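Long-range contact in pullulanase (Bacillus acidopullulyticus, PDB 2WAN), which hydrolyses the alpha-1,6 glucosidic linkages of pullulan and, as pullulanases generally do, the branch points of starch-derived dextrins: residues D564-T576 and N590-F602. Sequence-based numbering, arbitrary orientation.
With GOL (glycerol), chain C.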
ATOM      1  N   ASP A 564     -15.176  13.853  -5.058  1.00 16.38           N
ATOM      2  CA  ASP A 564     -15.504  13.835  -6.488  1.00 15.45           C
ATOM      3  C   ASP A 564     -15.896  12.437  -6.972  1.00 14.99           C
ATOM      4  O   ASP A 564     -16.845  12.294  -7.745  1.00 14.26           O
ATOM      5  CB  ASP A 564     -14.347  14.410  -7.306  1.00 15.50           C
ATOM      6  CG  ASP A 564     -14.084  15.867  -6.972  1.00 16.29           C
ATOM      7  OD1 ASP A 564     -15.067  16.644  -6.936  1.00 16.07           O
ATOM      8  OD2 ASP A 564     -12.918  16.230  -6.683  1.00 17.93           O
ATOM      9  N   PHE A 565     -15.207  11.406  -6.476  1.00 13.40           N
ATOM     10  CA  PHE A 565     -15.557  10.019  -6.816  1.00 13.81           C
ATOM     11  C   PHE A 565     -17.038   9.707  -6.549  1.00 14.36           C
ATOM     12  O   PHE A 565     -17.723   9.176  -7.429  1.00 16.68           O
ATOM     13  CB  PHE A 565     -14.684   9.020  -6.036  1.00 13.91           C
ATOM     14  CG  PHE A 565     -13.232   8.950  -6.505  1.00 15.98           C
ATOM     15  CD1 PHE A 565     -12.902   9.080  -7.845  1.00 17.36           C
ATOM     16  CD2 PHE A 565     -12.213   8.686  -5.590  1.00 23.79           C
ATOM     17  CE1 PHE A 565     -11.576   9.004  -8.276  1.00 16.75           C
ATOM     18  CE2 PHE A 565     -10.889   8.599  -6.004  1.00 24.92           C
ATOM     19  CZ  PHE A 565     -10.573   8.757  -7.350  1.00 24.81           C
ATOM     20  N   ASP A 566     -17.519  10.034  -5.348  1.00 14.83           N
ATOM     21  CA  ASP A 566     -18.884   9.680  -4.932  1.00 16.76           C
ATOM     22  C   ASP A 566     -19.923  10.550  -5.608  1.00 17.53           C
ATOM     23  O   ASP A 566     -21.070  10.123  -5.771  1.00 18.70           O
ATOM     24  CB  ASP A 566     -19.065   9.744  -3.406  1.00 16.50           C
ATOM     25  CG  ASP A 566     -18.845   8.389  -2.730  1.00 12.69           C
ATOM     26  OD1 ASP A 566     -18.732   7.370  -3.450  1.00 13.51           O
ATOM     27  OD2 ASP A 566     -18.759   8.355  -1.480  1.00 15.43           O
ATOM     28  N   LYS A 567     -19.521  11.755  -6.018  1.00 15.46           N
ATOM     29  CA  LYS A 567     -20.437  12.626  -6.772  1.00 15.56           C
ATOM     30  C   LYS A 567     -20.591  12.201  -8.246  1.00 16.28           C
ATOM     31  O   LYS A 567     -21.564  12.569  -8.904  1.00 18.26           O
ATOM     32  CB  LYS A 567     -20.039  14.109  -6.630  1.00 13.21           C
ATOM     33  CG  LYS A 567     -20.205  14.645  -5.197  1.00 13.76           C
ATOM     34  CD  LYS A 567     -19.907  16.149  -5.062  1.00 15.87           C
ATOM     35  CE  LYS A 567     -18.428  16.521  -5.197  1.00 19.05           C
ATOM     36  NZ  LYS A 567     -18.261  18.005  -5.012  1.00 15.05           N
ATOM     37  N   ILE A 568     -19.649  11.418  -8.764  1.00 14.39           N
ATOM     38  CA  ILE A 568     -19.688  11.002 -10.167  1.00 14.57           C
ATOM     39  C   ILE A 568     -20.244   9.581 -10.319  1.00 16.17           C
ATOM     40  O   ILE A 568     -21.116   9.345 -11.159  1.00 17.25           O
ATOM     41  CB  ILE A 568     -18.297  11.165 -10.854  1.00 14.33           C
ATOM     42  CG1 ILE A 568     -17.846  12.630 -10.756  1.00 13.73           C
ATOM     43  CG2 ILE A 568     -18.334  10.685 -12.336  1.00 14.69           C
ATOM     44  CD1 ILE A 568     -16.409  12.877 -11.188  1.00 14.01           C
ATOM     45  N   VAL A 569     -19.737   8.645  -9.514  1.00 15.74           N
ATOM     46  CA  VAL A 569     -20.199   7.250  -9.544  1.00 16.06           C
ATOM     47  C   VAL A 569     -20.398   6.787  -8.091  1.00 17.78           C
ATOM     48  O   VAL A 569     -19.470   6.222  -7.486  1.00 17.32           O
ATOM     49  CB  VAL A 569     -19.208   6.293 -10.268  1.00 16.48           C
ATOM     50  CG1 VAL A 569     -19.893   4.965 -10.608  1.00 16.02           C
ATOM     51  CG2 VAL A 569     -18.651   6.911 -11.559  1.00 14.81           C
ATOM     52  N   PRO A 570     -21.600   7.049  -7.522  1.00 16.68           N
ATOM     53  CA  PRO A 570     -21.874   6.831  -6.102  1.00 16.81           C
ATOM     54  C   PRO A 570     -21.377   5.490  -5.564  1.00 15.65           C
ATOM     55  O   PRO A 570     -21.741   4.421  -6.080  1.00 18.52           O
ATOM     56  CB  PRO A 570     -23.405   6.969  -6.022  1.00 17.34           C
ATOM     57  CG  PRO A 570     -23.695   8.032  -7.049  1.00 15.64           C
ATOM     58  CD  PRO A 570     -22.744   7.717  -8.189  1.00 15.96           C
ATOM     59  N   GLN A 571     -20.510   5.589  -4.554  1.00 17.31           N
ATOM     60  CA  GLN A 571     -19.898   4.455  -3.821  1.00 18.07           C
ATOM     61  C   GLN A 571     -18.892   3.571  -4.542  1.00 17.66           C
ATOM     62  O   GLN A 571     -18.103   2.896  -3.884  1.00 18.38           O
ATOM     63  CB  GLN A 571     -20.956   3.540  -3.192  1.00 16.20           C
ATOM     64  CG  GLN A 571     -21.798   4.194  -2.109  1.00 15.95           C
ATOM     65  CD  GLN A 571     -22.721   3.178  -1.458  1.00 21.31           C
ATOM     66  OE1 GLN A 571     -22.610   1.974  -1.713  1.00 20.01           O
ATOM     67  NE2 GLN A 571     -23.644   3.656  -0.635  1.00 23.64           N
ATOM     68  N   TYR A 572     -18.940   3.537  -5.871  1.00 15.45           N
ATOM     69  CA  TYR A 572     -18.238   2.529  -6.645  1.00 14.77           C
ATOM     70  C   TYR A 572     -16.711   2.574  -6.523  1.00 14.39           C
ATOM     71  O   TYR A 572     -16.053   1.551  -6.700  1.00 15.98           O
ATOM     72  CB  TYR A 572     -18.641   2.593  -8.126  1.00 14.95           C
ATOM     73  CG  TYR A 572     -18.056   1.462  -8.953  1.00 16.40           C
ATOM     74  CD1 TYR A 572     -18.621   0.187  -8.920  1.00 15.56           C
ATOM     75  CD2 TYR A 572     -16.947   1.672  -9.779  1.00 15.51           C
ATOM     76  CE1 TYR A 572     -18.096  -0.839  -9.659  1.00 16.30           C
ATOM     77  CE2 TYR A 572     -16.410   0.650 -10.523  1.00 14.39           C
ATOM     78  CZ  TYR A 572     -16.991  -0.609 -10.463  1.00 14.49           C
ATOM     79  OH  TYR A 572     -16.474  -1.622 -11.189  1.00 14.12           O
ATOM     80  N   TYR A 573     -16.151   3.753  -6.251  1.00 14.69           N
ATOM     81  CA  TYR A 573     -14.682   3.848  -6.113  1.00 14.27           C
ATOM     82  C   TYR A 573     -14.183   3.339  -4.758  1.00 15.26           C
ATOM     83  O   TYR A 573     -12.964   3.263  -4.544  1.00 15.87           O
ATOM     84  CB  TYR A 573     -14.176   5.282  -6.377  1.00 13.44           C
ATOM     85  CG  TYR A 573     -14.192   5.686  -7.843  1.00 15.20           C
ATOM     86  CD1 TYR A 573     -13.113   5.374  -8.687  1.00 15.47           C
ATOM     87  CD2 TYR A 573     -15.277   6.390  -8.382  1.00 17.18           C
ATOM     88  CE1 TYR A 573     -13.113   5.748 -10.043  1.00 15.71           C
ATOM     89  CE2 TYR A 573     -15.294   6.764  -9.728  1.00 15.22           C
ATOM     90  CZ  TYR A 573     -14.208   6.441 -10.553  1.00 12.77           C
ATOM     91  OH  TYR A 573     -14.215   6.834 -11.884  1.00 17.77           O
ATOM     92  N   TYR A 574     -15.108   2.970  -3.870  1.00 14.01           N
ATOM     93  CA  TYR A 574     -14.781   2.582  -2.481  1.00 13.39           C
ATOM     94  C   TYR A 574     -15.275   1.165  -2.178  1.00 15.80           C
ATOM     95  O   TYR A 574     -16.170   0.672  -2.854  1.00 17.03           O
ATOM     96  CB  TYR A 574     -15.470   3.528  -1.505  1.00 13.94           C
ATOM     97  CG  TYR A 574     -15.054   4.960  -1.697  1.00 15.63           C
ATOM     98  CD1 TYR A 574     -13.849   5.422  -1.171  1.00 15.67           C
ATOM     99  CD2 TYR A 574     -15.833   5.844  -2.444  1.00 15.52           C
ATOM    100  CE1 TYR A 574     -13.428   6.739  -1.375  1.00 19.15           C
ATOM    101  CE2 TYR A 574     -15.427   7.173  -2.639  1.00 17.67           C
ATOM    102  CZ  TYR A 574     -14.229   7.610  -2.104  1.00 19.32           C
ATOM    103  OH  TYR A 574     -13.801   8.913  -2.279  1.00 18.06           O
ATOM    104  N   ARG A 575     -14.707   0.530  -1.151  1.00 15.67           N
ATOM    105  CA  ARG A 575     -15.180  -0.787  -0.717  1.00 16.30           C
ATOM    106  C   ARG A 575     -16.350  -0.653   0.256  1.00 15.28           C
ATOM    107  O   ARG A 575     -16.321   0.148   1.185  1.00 14.97           O
ATOM    108  CB  ARG A 575     -14.040  -1.646  -0.138  1.00 15.43           C
ATOM    109  CG  ARG A 575     -12.916  -1.923  -1.155  1.00 14.63           C
ATOM    110  CD  ARG A 575     -11.799  -2.841  -0.610  1.00 14.51           C
ATOM    111  NE  ARG A 575     -10.836  -3.083  -1.679  1.00 16.10           N
ATOM    112  CZ  ARG A 575      -9.533  -2.820  -1.626  1.00 15.74           C
ATOM    113  NH1 ARG A 575      -8.979  -2.345  -0.514  1.00 16.14           N
ATOM    114  NH2 ARG A 575      -8.775  -3.067  -2.694  1.00 13.18           N
ATOM    115  N   THR A 576     -17.399  -1.429   0.012  1.00 15.58           N
ATOM    116  CA  THR A 576     -18.550  -1.445   0.911  1.00 17.05           C
ATOM    117  C   THR A 576     -18.858  -2.901   1.267  1.00 17.29           C
ATOM    118  O   THR A 576     -18.493  -3.813   0.521  1.00 17.23           O
ATOM    119  CB  THR A 576     -19.799  -0.791   0.281  1.00 15.35           C
ATOM    120  OG1 THR A 576     -20.140  -1.478  -0.925  1.00 18.11           O
ATOM    121  CG2 THR A 576     -19.552   0.693  -0.021  1.00 18.08           C
ATOM    122  N   ASN A 590     -12.584   4.987   5.009  1.00 16.26           N
ATOM    123  CA  ASN A 590     -12.888   4.431   3.700  1.00 14.16           C
ATOM    124  C   ASN A 590     -11.671   3.747   3.114  1.00 14.89           C
ATOM    125  O   ASN A 590     -10.554   3.932   3.607  1.00 14.93           O
ATOM    126  CB  ASN A 590     -13.402   5.536   2.744  1.00 13.46           C
ATOM    127  CG  ASN A 590     -12.327   6.565   2.383  1.00 13.95           C
ATOM    128  OD1 ASN A 590     -12.264   7.656   2.971  1.00 18.68           O
ATOM    129  ND2 ASN A 590     -11.503   6.233   1.403  1.00 11.54           N
ATOM    130  N   GLU A 591     -11.884   2.947   2.079  1.00 13.98           N
ATOM    131  CA  GLU A 591     -10.789   2.399   1.285  1.00 14.28           C
ATOM    132  C   GLU A 591     -11.158   2.305  -0.200  1.00 15.77           C
ATOM    133  O   GLU A 591     -12.302   2.016  -0.565  1.00 16.17           O
ATOM    134  CB  GLU A 591     -10.294   1.051   1.845  1.00 16.93           C
ATOM    135  CG  GLU A 591     -11.350  -0.036   1.848  1.00 18.28           C
ATOM    136  CD  GLU A 591     -10.889  -1.333   2.525  1.00 17.60           C
ATOM    137  OE1 GLU A 591     -11.607  -1.791   3.443  1.00 18.42           O
ATOM    138  OE2 GLU A 591      -9.841  -1.897   2.140  1.00 16.42           O
ATOM    139  N   PHE A 592     -10.170   2.574  -1.050  1.00 14.58           N
ATOM    140  CA  PHE A 592     -10.350   2.623  -2.494  1.00 12.92           C
ATOM    141  C   PHE A 592     -10.464   1.201  -3.049  1.00 12.34           C
ATOM    142  O   PHE A 592      -9.651   0.331  -2.712  1.00 14.75           O
ATOM    143  CB  PHE A 592      -9.148   3.359  -3.099  1.00 12.86           C
ATOM    144  CG  PHE A 592      -9.334   3.802  -4.535  1.00 14.75           C
ATOM    145  CD1 PHE A 592      -8.818   3.037  -5.571  1.00 20.35           C
ATOM    146  CD2 PHE A 592      -9.981   4.988  -4.830  1.00 18.72           C
ATOM    147  CE1 PHE A 592      -8.951   3.442  -6.902  1.00 19.43           C
ATOM    148  CE2 PHE A 592     -10.128   5.401  -6.175  1.00 21.70           C
ATOM    149  CZ  PHE A 592      -9.593   4.625  -7.196  1.00 15.88           C
ATOM    150  N   ALA A 593     -11.480   0.959  -3.885  1.00 13.31           N
ATOM    151  CA  ALA A 593     -11.780  -0.389  -4.392  1.00 13.42           C
ATOM    152  C   ALA A 593     -11.008  -0.751  -5.668  1.00 14.06           C
ATOM    153  O   ALA A 593     -11.546  -0.691  -6.778  1.00 12.73           O
ATOM    154  CB  ALA A 593     -13.316  -0.529  -4.624  1.00 17.03           C
ATOM    155  N   THR A 594      -9.735  -1.116  -5.531  1.00 13.08           N
ATOM    156  CA  THR A 594      -8.903  -1.465  -6.687  1.00 12.70           C
ATOM    157  C   THR A 594      -9.345  -2.740  -7.418  1.00 14.78           C
ATOM    158  O   THR A 594      -8.909  -2.978  -8.546  1.00 15.23           O
ATOM    159  CB  THR A 594      -7.405  -1.624  -6.288  1.00 14.53           C
ATOM    160  OG1 THR A 594      -7.315  -2.585  -5.231  1.00 16.66           O
ATOM    161  CG2 THR A 594      -6.853  -0.310  -5.792  1.00 15.28           C
ATOM    162  N   GLU A 595     -10.203  -3.549  -6.783  1.00 16.26           N
ATOM    163  CA  GLU A 595     -10.804  -4.719  -7.445  1.00 16.10           C
ATOM    164  C   GLU A 595     -11.885  -4.326  -8.470  1.00 17.74           C
ATOM    165  O   GLU A 595     -12.394  -5.179  -9.207  1.00 17.37           O
ATOM    166  CB  GLU A 595     -11.370  -5.724  -6.423  1.00 18.07           C
ATOM    167  CG  GLU A 595     -12.663  -5.301  -5.714  1.00 16.89           C
ATOM    168  CD  GLU A 595     -12.450  -4.485  -4.449  1.00 22.65           C
ATOM    169  OE1 GLU A 595     -11.372  -3.873  -4.268  1.00 16.84           O
ATOM    170  OE2 GLU A 595     -13.380  -4.437  -3.621  1.00 18.32           O
ATOM    171  N   HIS A 596     -12.246  -3.048  -8.493  1.00 14.46           N
ATOM    172  CA  HIS A 596     -13.183  -2.518  -9.488  1.00 15.13           C
ATOM    173  C   HIS A 596     -12.331  -2.005 -10.644  1.00 15.81           C
ATOM    174  O   HIS A 596     -11.529  -1.090 -10.436  1.00 15.52           O
ATOM    175  CB  HIS A 596     -14.013  -1.366  -8.910  1.00 12.71           C
ATOM    176  CG  HIS A 596     -15.147  -1.782  -8.013  1.00 14.87           C
ATOM    177  ND1 HIS A 596     -15.624  -3.076  -7.927  1.00 19.45           N
ATOM    178  CD2 HIS A 596     -15.921  -1.045  -7.185  1.00 10.61           C
ATOM    179  CE1 HIS A 596     -16.644  -3.113  -7.082  1.00 11.61           C
ATOM    180  NE2 HIS A 596     -16.840  -1.895  -6.615  1.00 17.40           N
ATOM    181  N   PRO A 597     -12.486  -2.578 -11.854  1.00 14.39           N
ATOM    182  CA  PRO A 597     -11.610  -2.275 -13.003  1.00 15.41           C
ATOM    183  C   PRO A 597     -11.336  -0.781 -13.277  1.00 15.36           C
ATOM    184  O   PRO A 597     -10.172  -0.407 -13.501  1.00 15.29           O
ATOM    185  CB  PRO A 597     -12.341  -2.920 -14.180  1.00 15.18           C
ATOM    186  CG  PRO A 597     -13.004  -4.144 -13.529  1.00 18.21           C
ATOM    187  CD  PRO A 597     -13.457  -3.651 -12.178  1.00 14.99           C
ATOM    188  N   MET A 598     -12.376   0.059 -13.268  1.00 16.10           N
ATOM    189  CA  MET A 598     -12.183   1.490 -13.564  1.00 16.05           C
ATOM    190  C   MET A 598     -11.513   2.240 -12.419  1.00 14.42           C
ATOM    191  O   MET A 598     -10.852   3.254 -12.647  1.00 15.46           O
ATOM    192  CB  MET A 598     -13.481   2.172 -14.010  1.00 15.98           C
ATOM    193  CG  MET A 598     -13.972   1.730 -15.408  1.00 14.43           C
ATOM    194  SD  MET A 598     -12.857   1.996 -16.797  1.00 15.78           S
ATOM    195  CE  MET A 598     -12.877   3.780 -16.933  1.00 15.34           C
ATOM    196  N   ALA A 599     -11.676   1.742 -11.194  1.00 15.30           N
ATOM    197  CA  ALA A 599     -10.965   2.309 -10.056  1.00 14.88           C
ATOM    198  C   ALA A 599      -9.477   1.929 -10.183  1.00 14.61           C
ATOM    199  O   ALA A 599      -8.575   2.775 -10.027  1.00 13.75           O
ATOM    200  CB  ALA A 599     -11.575   1.811  -8.754  1.00 15.56           C
ATOM    201  N   GLN A 600      -9.212   0.664 -10.501  1.00 12.26           N
ATOM    202  CA  GLN A 600      -7.837   0.236 -10.775  1.00 13.11           C
ATOM    203  C   GLN A 600      -7.211   1.056 -11.915  1.00 14.23           C
ATOM    204  O   GLN A 600      -6.059   1.491 -11.817  1.00 14.24           O
ATOM    205  CB  GLN A 600      -7.789  -1.264 -11.112  1.00 15.84           C
ATOM    206  CG  GLN A 600      -6.356  -1.841 -11.246  1.00 16.31           C
ATOM    207  CD  GLN A 600      -6.379  -3.246 -11.827  1.00 16.56           C
ATOM    208  OE1 GLN A 600      -6.748  -3.437 -12.984  1.00 18.57           O
ATOM    209  NE2 GLN A 600      -6.011  -4.236 -11.015  1.00 16.44           N
ATOM    210  N   LYS A 601      -7.962   1.251 -12.998  1.00 12.21           N
ATOM    211  CA  LYS A 601      -7.482   2.063 -14.122  1.00 12.58           C
ATOM    212  C   LYS A 601      -7.129   3.482 -13.689  1.00 13.23           C
ATOM    213  O   LYS A 601      -6.129   4.028 -14.162  1.00 13.43           O
ATOM    214  CB  LYS A 601      -8.511   2.089 -15.260  1.00 12.15           C
ATOM    215  CG  LYS A 601      -8.112   3.024 -16.422  1.00 14.71           C
ATOM    216  CD  LYS A 601      -9.154   2.985 -17.533  1.00 17.47           C
ATOM    217  CE  LYS A 601      -8.915   4.064 -18.602  1.00 18.97           C
ATOM    218  NZ  LYS A 601      -7.479   4.157 -19.035  1.00 20.14           N
ATOM    219  N   PHE A 602      -7.922   4.063 -12.780  1.00 12.82           N
ATOM    220  CA  PHE A 602      -7.634   5.399 -12.285  1.00 11.58           C
ATOM    221  C   PHE A 602      -6.235   5.456 -11.653  1.00 12.46           C
ATOM    222  O   PHE A 602      -5.473   6.405 -11.870  1.00 13.73           O
ATOM    223  CB  PHE A 602      -8.681   5.876 -11.254  1.00 13.09           C
ATOM    224  CG  PHE A 602      -8.311   7.193 -10.622  1.00 13.46           C
ATOM    225  CD1 PHE A 602      -8.627   8.383 -11.269  1.00 12.94           C
ATOM    226  CD2 PHE A 602      -7.567   7.251  -9.424  1.00 12.53           C
ATOM    227  CE1 PHE A 602      -8.254   9.619 -10.729  1.00 14.54           C
ATOM    228  CE2 PHE A 602      -7.193   8.484  -8.890  1.00 11.76           C
ATOM    229  CZ  PHE A 602      -7.540   9.662  -9.549  1.00 12.31           C
TER
HETATM  230  C1  GOL C1923     -17.398  -5.566  -2.832  1.00 20.65           C
HETATM  231  O1  GOL C1923     -17.803  -6.759  -3.485  1.00 20.41           O
HETATM  232  C2  GOL C1923     -16.955  -4.542  -3.876  1.00 19.53           C
HETATM  233  O2  GOL C1923     -15.883  -5.064  -4.648  1.00 20.85           O
HETATM  234  C3  GOL C1923     -16.508  -3.260  -3.194  1.00 19.78           C
HETATM  235  O3  GOL C1923     -17.590  -2.557  -2.625  1.00 17.86           O
HETATM  236  O   HOH W   1     -15.004  -0.821 -13.370  1.00 19.58           O
HETATM  237  O   HOH W   2     -18.432  -0.465  -4.078  1.00 15.86           O
HETATM  238  O   HOH W   3     -14.600   2.089   2.057  1.00 16.54           O
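Arg575 reaches across to residues 590-602 as an extended chain. Its CB lies 3.7 Å from Glu591 CG, and Arg575 CG rests 3.8 Å from Ala593 CA. CD passes beside the Glu591 carboxylate, and the guanidinium spreads between two acids. NE and NH2 both grip Glu595 OE1 side-on, at 2.8 Å from NE, with guanidinium and carboxylate nearly coplanar (16°). NH1 takes Glu591 OE2 in a second salt bridge, although here the planes stand steeply to each other. The carbonyl Phe592 O sits over one guanidinium face, 3.3 Å from Arg575 CZ. A flat cation with several N-H groups suits this place, since it serves both acids at once; Thr583 and Ser658 hold the Glu591 carboxylate.

The backbones meet in a single bridge at Tyr574 and Phe592, where Ala593 N donates to Tyr573 O and Arg575 N to Glu591 O. Tyr572, its CG anti to the backbone N (chi1 -174°), lays its ring on the His596 imidazole in an offset stack, planes 4° apart. Tyrosine suits the spot: its flat ring stacks while its OH bonds Asn307 and a water held by Met598 N. On helix 564-568, Phe565, apolar and flat, points its edge at the Phe602 face and meets Phe592 obliquely. Together these contacts join helix 564-568 and its following loop to the segment entering helix 597-614, between strands 547-552 and 618-621 of an alpha-amylase-type TIM barrel.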